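Local coordinates for glycosyl hydrolases family 31 family protein (Aspergillus niger, PDB 6DRU) that catalyses, as a family 31 alpha-xylosidase, the hydrolytic release of alpha-xylose from the non-reducing terminal glucose of xyloglucan oligosaccharides, at residues Pro245-Leu250 / Leu599-Phe603; Asn276-Ser280 / Ile589-Tyr593; Tyr541-Ala546 / Ile584-Tyr588. All coordinates share one frame; numbering follows the deposited sequence.

Interaction 1 (Pro245-Leu250 / Leu599-Phe603); sequences PPDFSL and LKSIF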
loop_
_atom_site.group_PDB
_atom_site.type_symbol
_atom_site.label_atom_id
_atom_site.label_comp_id
_atom_site.label_asym_id
_atom_site.label_seq_id
_atom_site.Cartn_x
_atom_site.Cartn_y
_atom_site.Cartn_z
ATOM N N PRO A 245 34.477 -21.856 -23.424
ATOM C CA PRO A 245 35.274 -21.565 -22.237
ATOM C C PRO A 245 36.764 -21.558 -22.572
ATOM O O PRO A 245 37.192 -22.203 -23.536
ATOM C CB PRO A 245 34.922 -22.722 -21.285
ATOM C CG PRO A 245 34.614 -23.848 -22.205
ATOM C CD PRO A 245 33.932 -23.224 -23.402
ATOM N N PRO A 246 37.564 -20.828 -21.800
ATOM C CA PRO A 246 39.020 -20.920 -21.982
ATOM C C PRO A 246 39.515 -22.300 -21.587
ATOM O O PRO A 246 38.999 -22.917 -20.653
ATOM C CB PRO A 246 39.562 -19.835 -21.047
ATOM C CG PRO A 246 38.508 -19.676 -20.013
ATOM C CD PRO A 246 37.200 -19.915 -20.709
ATOM N N ASP A 247 40.524 -22.783 -22.317
ATOM C CA ASP A 247 40.961 -24.167 -22.156
ATOM C C ASP A 247 41.450 -24.453 -20.743
ATOM O O ASP A 247 41.247 -25.561 -20.231
ATOM C CB ASP A 247 42.057 -24.494 -23.172
ATOM C CG ASP A 247 41.537 -24.548 -24.598
ATOM O OD1 ASP A 247 40.339 -24.849 -24.787
ATOM O OD2 ASP A 247 42.328 -24.292 -25.531
ATOM N N PHE A 248 42.078 -23.472 -20.089
ATOM C CA PHE A 248 42.635 -23.717 -18.762
ATOM C C PHE A 248 41.548 -24.004 -17.734
ATOM O O PHE A 248 41.784 -24.755 -16.782
ATOM C CB PHE A 248 43.491 -22.529 -18.318
ATOM C CG PHE A 248 42.699 -21.382 -17.759
ATOM C CD1 PHE A 248 42.119 -20.447 -18.599
ATOM C CD2 PHE A 248 42.545 -21.232 -16.391
ATOM C CE1 PHE A 248 41.393 -19.388 -18.085
ATOM C CE2 PHE A 248 41.821 -20.178 -15.874
ATOM C CZ PHE A 248 41.243 -19.255 -16.721
ATOM N N SER A 249 40.354 -23.434 -17.913
ATOM C CA SER A 249 39.273 -23.628 -16.953
ATOM C C SER A 249 38.747 -25.058 -16.924
ATOM O O SER A 249 38.013 -25.409 -15.994
ATOM C CB SER A 249 38.125 -22.663 -17.258
ATOM O OG SER A 249 37.585 -22.902 -18.546
ATOM N N LEU A 250 39.100 -25.888 -17.904
ATOM C CA LEU A 250 38.631 -27.267 -17.941
ATOM C C LEU A 250 39.484 -28.211 -17.104
ATOM O O LEU A 250 39.202 -29.415 -17.077
ATOM C CB LEU A 250 38.584 -27.760 -19.389
ATOM C CG LEU A 250 37.726 -26.938 -20.352
ATOM C CD1 LEU A 250 37.840 -27.480 -21.769
ATOM C CD2 LEU A 250 36.277 -26.925 -19.890
ATOM N N LEU A 599 35.987 -32.838 -23.172
ATOM C CA LEU A 599 35.386 -31.675 -22.526
ATOM C C LEU A 599 35.281 -30.501 -23.490
ATOM O O LEU A 599 34.217 -29.883 -23.620
ATOM C CB LEU A 599 36.196 -31.280 -21.294
ATOM C CG LEU A 599 36.070 -32.198 -20.082
ATOM C CD1 LEU A 599 37.180 -31.912 -19.084
ATOM C CD2 LEU A 599 34.705 -32.028 -19.436
ATOM N N LYS A 600 36.381 -30.169 -24.168
ATOM C CA LYS A 600 36.361 -29.028 -25.076
ATOM C C LYS A 600 35.405 -29.266 -26.240
ATOM O O LYS A 600 34.839 -28.311 -26.785
ATOM C CB LYS A 600 37.782 -28.741 -25.571
ATOM C CG LYS A 600 37.878 -27.713 -26.687
ATOM C CD LYS A 600 39.271 -27.671 -27.299
ATOM C CE LYS A 600 39.561 -26.306 -27.905
ATOM N NZ LYS A 600 41.022 -26.057 -28.059
ATOM N N SER A 601 35.183 -30.529 -26.608
ATOM C CA SER A 601 34.266 -30.831 -27.702
ATOM C C SER A 601 32.810 -30.664 -27.277
ATOM O O SER A 601 32.000 -30.104 -28.025
ATOM C CB SER A 601 34.514 -32.247 -28.215
ATOM O OG SER A 601 33.733 -32.511 -29.365
ATOM N N ILE A 602 32.456 -31.140 -26.080
ATOM C CA ILE A 602 31.070 -31.025 -25.638
ATOM C C ILE A 602 30.757 -29.601 -25.189
ATOM O O ILE A 602 29.604 -29.161 -25.275
ATOM C CB ILE A 602 30.758 -32.046 -24.529
ATOM C CG1 ILE A 602 31.583 -31.771 -23.272
ATOM C CG2 ILE A 602 31.000 -33.462 -25.030
ATOM C CD1 ILE A 602 31.273 -32.709 -22.123
ATOM N N PHE A 603 31.758 -28.861 -24.705
ATOM C CA PHE A 603 31.547 -27.447 -24.411
ATOM C C PHE A 603 31.334 -26.647 -25.686
ATOM O O PHE A 603 30.647 -25.618 -25.666
ATOM C CB PHE A 603 32.730 -26.883 -23.623
ATOM C CG PHE A 603 32.529 -26.891 -22.135
ATOM C CD1 PHE A 603 31.895 -25.834 -21.505
ATOM C CD2 PHE A 603 32.980 -27.951 -21.366
ATOM C CE1 PHE A 603 31.711 -25.834 -20.134
ATOM C CE2 PHE A 603 32.797 -27.957 -19.996
ATOM C CZ PHE A 603 32.162 -26.897 -19.379
#
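Leu250 lies against the ring of Phe603. Its CD2 methyl sits over one face, 4.0 Å from the ring centroid and 28° off the normal, which makes a CH-pi contact. The two side chains run antiparallel to each other. The other branch of Leu250 turns to the helix itself: CD1 is 4.0 Å from CB of Lys600 and 4.2 Å from CB of Leu599. Chi1 of -57° sets CG of Leu250 anti to the carbonyl carbon, and from there CD2 goes to the ring and CD1 to the backbone N of Lys600. Pro245 also reaches Phe603, where its CG comes obliquely to CD1 of the ring at 3.4 Å. At the solvent-exposed side, the extended chain of Lys600 brings NZ to 3.3 Å from OD2 of Asp247. This is a salt bridge with a weak hydrogen bond.

The next shell holds these groups in place. Residues 247-250 form a short 3-10 turn. Just before it, the carbonyl O of Pro246 accepts both the backbone N and the OG of Ser249, the latter at 2.5 Å. Trp512 and Phe553 each meet Phe603 edge-to-face. Arg592 donates from NE to the carbonyl O of Leu250 and so ties the turn to helix 582-594.

The contact joins the loop between helix 228-239 and strand 252-254 to helix 596-609. That strand belongs to the TIM barrel, and the loop leads straight into it. Helix 596-609 follows directly after helix 582-594.

Interaction 2 (Asn276-Ser280 / Ile589-Tyr593); sequences NIPVS and IHLRY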
loop_
_atom_site.group_PDB
_atom_site.type_symbol
_atom_site.label_atom_id
_atom_site.label_comp_id
_atom_site.label_asym_id
_atom_site.label_seq_id
_atom_site.Cartn_x
_atom_site.Cartn_y
_atom_site.Cartn_z
ATOM N N ASN A 276 54.835 -32.394 -8.658
ATOM C CA ASN A 276 54.496 -32.642 -10.060
ATOM C C ASN A 276 53.021 -33.012 -10.229
ATOM O O ASN A 276 52.666 -33.897 -11.012
ATOM C CB ASN A 276 55.402 -33.720 -10.662
ATOM C CG ASN A 276 55.634 -33.525 -12.148
ATOM O OD1 ASN A 276 55.731 -32.397 -12.631
ATOM N ND2 ASN A 276 55.720 -34.628 -12.883
ATOM N N ILE A 277 52.152 -32.328 -9.491
ATOM C CA ILE A 277 50.707 -32.525 -9.576
ATOM C C ILE A 277 50.116 -31.349 -10.347
ATOM O O ILE A 277 50.331 -30.194 -9.947
ATOM C CB ILE A 277 50.064 -32.651 -8.189
ATOM C CG1 ILE A 277 50.700 -33.801 -7.408
ATOM C CG2 ILE A 277 48.563 -32.860 -8.316
ATOM C CD1 ILE A 277 50.091 -34.022 -6.042
ATOM N N PRO A 278 49.381 -31.584 -11.433
ATOM C CA PRO A 278 48.874 -30.464 -12.235
ATOM C C PRO A 278 47.712 -29.749 -11.563
ATOM O O PRO A 278 46.858 -30.367 -10.921
ATOM C CB PRO A 278 48.434 -31.139 -13.538
ATOM C CG PRO A 278 48.081 -32.528 -13.128
ATOM C CD PRO A 278 49.025 -32.891 -12.013
ATOM N N VAL A 279 47.691 -28.429 -11.723
ATOM C CA VAL A 279 46.598 -27.583 -11.252
ATOM C C VAL A 279 46.437 -26.438 -12.245
ATOM O O VAL A 279 47.423 -25.890 -12.746
ATOM C CB VAL A 279 46.847 -27.076 -9.812
ATOM C CG1 VAL A 279 48.137 -26.274 -9.727
ATOM C CG2 VAL A 279 45.665 -26.253 -9.319
ATOM N N SER A 280 45.185 -26.097 -12.553
ATOM C CA SER A 280 44.896 -25.104 -13.581
ATOM C C SER A 280 44.493 -23.742 -13.033
ATOM O O SER A 280 44.686 -22.734 -13.721
ATOM C CB SER A 280 43.791 -25.614 -14.512
ATOM O OG SER A 280 44.245 -26.698 -15.301
ATOM N N ILE A 589 42.600 -36.344 -10.945
ATOM C CA ILE A 589 43.115 -35.096 -11.504
ATOM C C ILE A 589 43.715 -35.345 -12.881
ATOM O O ILE A 589 43.475 -34.585 -13.828
ATOM C CB ILE A 589 44.138 -34.458 -10.544
ATOM C CG1 ILE A 589 43.442 -33.969 -9.273
ATOM C CG2 ILE A 589 44.872 -33.314 -11.228
ATOM C CD1 ILE A 589 44.382 -33.336 -8.269
ATOM N N HIS A 590 44.503 -36.414 -13.017
ATOM C CA HIS A 590 45.072 -36.754 -14.317
ATOM C C HIS A 590 43.992 -37.183 -15.305
ATOM O O HIS A 590 44.052 -36.828 -16.488
ATOM C CB HIS A 590 46.121 -37.852 -14.156
ATOM C CG HIS A 590 47.453 -37.352 -13.692
ATOM N ND1 HIS A 590 47.971 -37.655 -12.451
ATOM C CD2 HIS A 590 48.375 -36.573 -14.305
ATOM C CE1 HIS A 590 49.155 -37.083 -12.319
ATOM N NE2 HIS A 590 49.424 -36.421 -13.429
ATOM N N LEU A 591 43.003 -37.951 -14.841
ATOM C CA LEU A 591 41.903 -38.352 -15.713
ATOM C C LEU A 591 41.145 -37.137 -16.235
ATOM O O LEU A 591 40.693 -37.123 -17.386
ATOM C CB LEU A 591 40.958 -39.296 -14.971
ATOM C CG LEU A 591 39.683 -39.706 -15.713
ATOM C CD1 LEU A 591 40.025 -40.429 -17.008
ATOM C CD2 LEU A 591 38.793 -40.567 -14.828
ATOM N N ARG A 592 40.995 -36.109 -15.397
ATOM C CA ARG A 592 40.327 -34.884 -15.824
ATOM C C ARG A 592 41.049 -34.255 -17.009
ATOM O O ARG A 592 40.419 -33.859 -17.997
ATOM C CB ARG A 592 40.245 -33.903 -14.654
ATOM C CG ARG A 592 39.676 -32.538 -15.008
ATOM C CD ARG A 592 38.185 -32.614 -15.280
ATOM N NE ARG A 592 37.637 -31.317 -15.667
ATOM C CZ ARG A 592 36.343 -31.084 -15.867
ATOM N NH1 ARG A 592 35.459 -32.062 -15.720
ATOM N NH2 ARG A 592 35.934 -29.873 -16.217
ATOM N N TYR A 593 42.379 -34.157 -16.928
ATOM C CA TYR A 593 43.143 -33.617 -18.049
ATOM C C TYR A 593 43.125 -34.557 -19.246
ATOM O O TYR A 593 43.241 -34.102 -20.389
ATOM C CB TYR A 593 44.582 -33.329 -17.621
ATOM C CG TYR A 593 44.708 -32.147 -16.690
ATOM C CD1 TYR A 593 44.618 -30.849 -17.173
ATOM C CD2 TYR A 593 44.914 -32.327 -15.329
ATOM C CE1 TYR A 593 44.729 -29.763 -16.330
ATOM C CE2 TYR A 593 45.025 -31.246 -14.475
ATOM C CZ TYR A 593 44.932 -29.965 -14.982
ATOM O OH TYR A 593 45.042 -28.881 -14.141
#
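Pro278 and Tyr593 lie alongside each other, pointing opposite ways. The proline CB lies 3.5 Å from CE2 of the tyrosine, and its CG is almost as near to the same atom. The approach to the ring is oblique. Pro278 crosses Ile589 at a slant, with CG 3.8 Å from the CG2 methyl of the isoleucine. That methyl also lies in the plane of the Tyr593 ring, at its edge. His590 stands roughly perpendicular to the proline, and its NE2 is 3.8 Å from CD of Pro278. The proline ring is thus met by three side chains of helix 582-594. One residue earlier in the loop, CG2 of Ile277 touches CD1 of Ile589 at 4.2 Å.

Ser280 takes the far end of the tyrosine. Its OG lies at the ring edge, near the ring plane, and is hydrogen-bonded to OH of Tyr593 at 2.6 Å. With CG anti to the carbonyl carbon (chi1 -71°), the Tyr593 ring extends from the helix past Pro278, which puts its OH beside Ser280.

The Tyr593 hydroxyl has a second partner in the backbone N of Tyr252. That amide can only donate, so the oxygen acts as its acceptor. One phenol oxygen therefore links helix 582-594 both to strand 252-254 and to the residue just before strand 281-284. An apolar contact round a proline thus ends in hydrogen bonds of one hydroxyl, at the point where two neighbouring barrel strands begin.

Interaction 3 (Tyr541-Ala546 / Ile584-Tyr588); sequences YVRWLA and IIVSY
Tyr541 meets Ile585 through the edge of its ring. The CD1 methyl of the isoleucine lies near the ring plane, 4.0 Å from CE2 of the tyrosine, and the two side chains are roughly perpendicular. CB of Leu545, from the same helix as Tyr541, lies over one face of the ring, offset toward the rim. The hydroxyl of Tyr541 is hydrogen-bonded to OG1 of Thr556, and the Tyr541 ring stacks with Tyr577.

Val542 comes next and points toward the other helix. Its two methyls divide the work. CG1, anti to the backbone N (chi1 169°), reaches CG2 of Ile584 at 3.7 Å. CG2 packs more loosely on CG1 of Ile585, at 4.3 Å.

Leu545 is one turn further along from Tyr541. Its CD1 rests 3.8 Å from CG2 of Ile585 and also touches CB of Tyr588. Ile585 is therefore contacted by Tyr541, Val542 and Leu545.

Ala546 closes the row. Its CB sits over one face of the Tyr588 ring, 3.6 Å from the centroid and 17° off the normal, in a CH-pi contact. The ring lies close to the backbone of helix 535-548 here, consistent with the small alanine, and the CA atoms of Ala546 and Tyr588 are 6.2 Å apart. The hydroxyl of Tyr588 is hydrogen-bonded beyond the contact, to the carbonyl O of Gln699.

The two segments run nearly parallel, at 5°, with their axes 9.9 Å apart. Helix 535-548 lies between two others: Trp544 packs on helix 492-508, while the residues described here face helix 582-594. Between helices 535-548 and 582-594 the chain passes through the short strand 554-555, which pairs with barrel strand 252-254.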
loop_
_atom_site.group_PDB
_atom_site.type_symbol
_atom_site.label_atom_id
_atom_site.label_comp_id
_atom_site.label_asym_id
_atom_site.label_seq_id
_atom_site.Cartn_x
_atom_site.Cartn_y
_atom_site.Cartn_z
ATOM N N TYR A 541 34.884 -37.690 0.859
ATOM C CA TYR A 541 35.549 -36.737 -0.021
ATOM C C TYR A 541 36.040 -37.404 -1.299
ATOM O O TYR A 541 35.919 -36.834 -2.390
ATOM C CB TYR A 541 36.711 -36.060 0.704
ATOM C CG TYR A 541 37.438 -35.062 -0.169
ATOM C CD1 TYR A 541 36.922 -33.790 -0.375
ATOM C CD2 TYR A 541 38.630 -35.395 -0.799
ATOM C CE1 TYR A 541 37.576 -32.876 -1.179
ATOM C CE2 TYR A 541 39.290 -34.488 -1.605
ATOM C CZ TYR A 541 38.758 -33.229 -1.790
ATOM O OH TYR A 541 39.409 -32.318 -2.589
ATOM N N VAL A 542 36.602 -38.609 -1.188
ATOM C CA VAL A 542 37.130 -39.285 -2.370
ATOM C C VAL A 542 36.000 -39.662 -3.319
ATOM O O VAL A 542 36.139 -39.559 -4.544
ATOM C CB VAL A 542 37.968 -40.507 -1.952
ATOM C CG1 VAL A 542 38.302 -41.365 -3.161
ATOM C CG2 VAL A 542 39.244 -40.052 -1.260
ATOM N N ARG A 543 34.857 -40.086 -2.773
ATOM C CA ARG A 543 33.681 -40.310 -3.607
ATOM C C ARG A 543 33.234 -39.016 -4.275
ATOM O O ARG A 543 32.893 -39.003 -5.465
ATOM C CB ARG A 543 32.545 -40.896 -2.770
ATOM C CG ARG A 543 32.817 -42.278 -2.201
ATOM C CD ARG A 543 32.917 -43.318 -3.301
ATOM N NE ARG A 543 32.795 -44.671 -2.772
ATOM C CZ ARG A 543 32.858 -45.770 -3.515
ATOM N NH1 ARG A 543 33.042 -45.677 -4.825
ATOM N NH2 ARG A 543 32.734 -46.964 -2.949
ATOM N N TRP A 544 33.234 -37.914 -3.521
ATOM C CA TRP A 544 32.773 -36.634 -4.048
ATOM C C TRP A 544 33.748 -36.080 -5.082
ATOM O O TRP A 544 33.338 -35.626 -6.156
ATOM C CB TRP A 544 32.584 -35.651 -2.892
ATOM C CG TRP A 544 31.529 -34.612 -3.111
ATOM C CD1 TRP A 544 31.271 -33.931 -4.264
ATOM C CD2 TRP A 544 30.593 -34.129 -2.141
ATOM N NE1 TRP A 544 30.230 -33.055 -4.073
ATOM C CE2 TRP A 544 29.796 -33.157 -2.777
ATOM C CE3 TRP A 544 30.350 -34.426 -0.796
ATOM C CZ2 TRP A 544 28.775 -32.481 -2.115
ATOM C CZ3 TRP A 544 29.337 -33.752 -0.140
ATOM C CH2 TRP A 544 28.561 -32.793 -0.800
ATOM N N LEU A 545 35.046 -36.099 -4.765
ATOM C CA LEU A 545 36.055 -35.592 -5.692
ATOM C C LEU A 545 36.044 -36.368 -7.002
ATOM O O LEU A 545 36.277 -35.797 -8.073
ATOM C CB LEU A 545 37.437 -35.652 -5.033
ATOM C CG LEU A 545 38.624 -34.915 -5.664
ATOM C CD1 LEU A 545 39.281 -35.722 -6.776
ATOM C CD2 LEU A 545 38.194 -33.549 -6.175
ATOM N N ALA A 546 35.781 -37.676 -6.936
ATOM C CA ALA A 546 35.712 -38.478 -8.152
ATOM C C ALA A 546 34.567 -38.025 -9.048
ATOM O O ALA A 546 34.693 -38.023 -10.279
ATOM C CB ALA A 546 35.565 -39.958 -7.797
ATOM N N ILE A 584 44.710 -41.840 -5.119
ATOM C CA ILE A 584 43.359 -41.879 -5.671
ATOM C C ILE A 584 42.948 -40.498 -6.169
ATOM O O ILE A 584 42.396 -40.353 -7.267
ATOM C CB ILE A 584 42.364 -42.415 -4.627
ATOM C CG1 ILE A 584 42.886 -43.704 -3.995
ATOM C CG2 ILE A 584 41.007 -42.657 -5.262
ATOM C CD1 ILE A 584 41.942 -44.299 -2.974
ATOM N N ILE A 585 43.206 -39.465 -5.366
ATOM C CA ILE A 585 42.810 -38.110 -5.738
ATOM C C ILE A 585 43.594 -37.634 -6.955
ATOM O O ILE A 585 43.033 -37.017 -7.869
ATOM C CB ILE A 585 42.987 -37.159 -4.540
ATOM C CG1 ILE A 585 42.168 -37.652 -3.344
ATOM C CG2 ILE A 585 42.576 -35.745 -4.919
ATOM C CD1 ILE A 585 42.427 -36.883 -2.067
ATOM N N VAL A 586 44.901 -37.908 -6.987
ATOM C CA VAL A 586 45.735 -37.450 -8.094
ATOM C C VAL A 586 45.382 -38.184 -9.384
ATOM O O VAL A 586 45.511 -37.624 -10.480
ATOM C CB VAL A 586 47.223 -37.607 -7.728
ATOM C CG1 VAL A 586 48.113 -37.211 -8.894
ATOM C CG2 VAL A 586 47.555 -36.763 -6.505
ATOM N N SER A 587 44.915 -39.431 -9.284
ATOM C CA SER A 587 44.523 -40.165 -10.483
ATOM C C SER A 587 43.346 -39.496 -11.179
ATOM O O SER A 587 43.327 -39.379 -12.411
ATOM C CB SER A 587 44.178 -41.611 -10.127
ATOM O OG SER A 587 42.936 -41.689 -9.448
ATOM N N TYR A 588 42.354 -39.044 -10.409
ATOM C CA TYR A 588 41.213 -38.361 -11.007
ATOM C C TYR A 588 41.595 -36.988 -11.543
ATOM O O TYR A 588 40.977 -36.506 -12.498
ATOM C CB TYR A 588 40.077 -38.255 -9.991
ATOM C CG TYR A 588 39.282 -39.533 -9.859
ATOM C CD1 TYR A 588 38.366 -39.905 -10.836
ATOM C CD2 TYR A 588 39.453 -40.375 -8.767
ATOM C CE1 TYR A 588 37.638 -41.075 -10.726
ATOM C CE2 TYR A 588 38.729 -41.546 -8.649
ATOM C CZ TYR A 588 37.824 -41.891 -9.631
ATOM O OH TYR A 588 37.099 -43.054 -9.520
#

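Overall arrangement
The three contacts are nested along the chain. Interaction 1 closes the longest loop, interaction 2 lies inside it, and interaction 3 lies inside interaction 2. Interactions 2 and 3 share helix 582-594 and have centres about 12 Å apart; Ile277 and Val586 touch between them. Interaction 1 uses the next helix, 596-609, its centre about 14 Å from that of interaction 2 and 20 Å from that of interaction 3. Arg592, on helix 582-594, joins interactions 1 and 2 by bonding to the carbonyl O of Leu250. In this TIM-barrel region, interactions 1 and 2 bring late helices against loops leading into strands 252-254 and 281-284. Interaction 3 packs two helices together. All lie away from the xylose pocket.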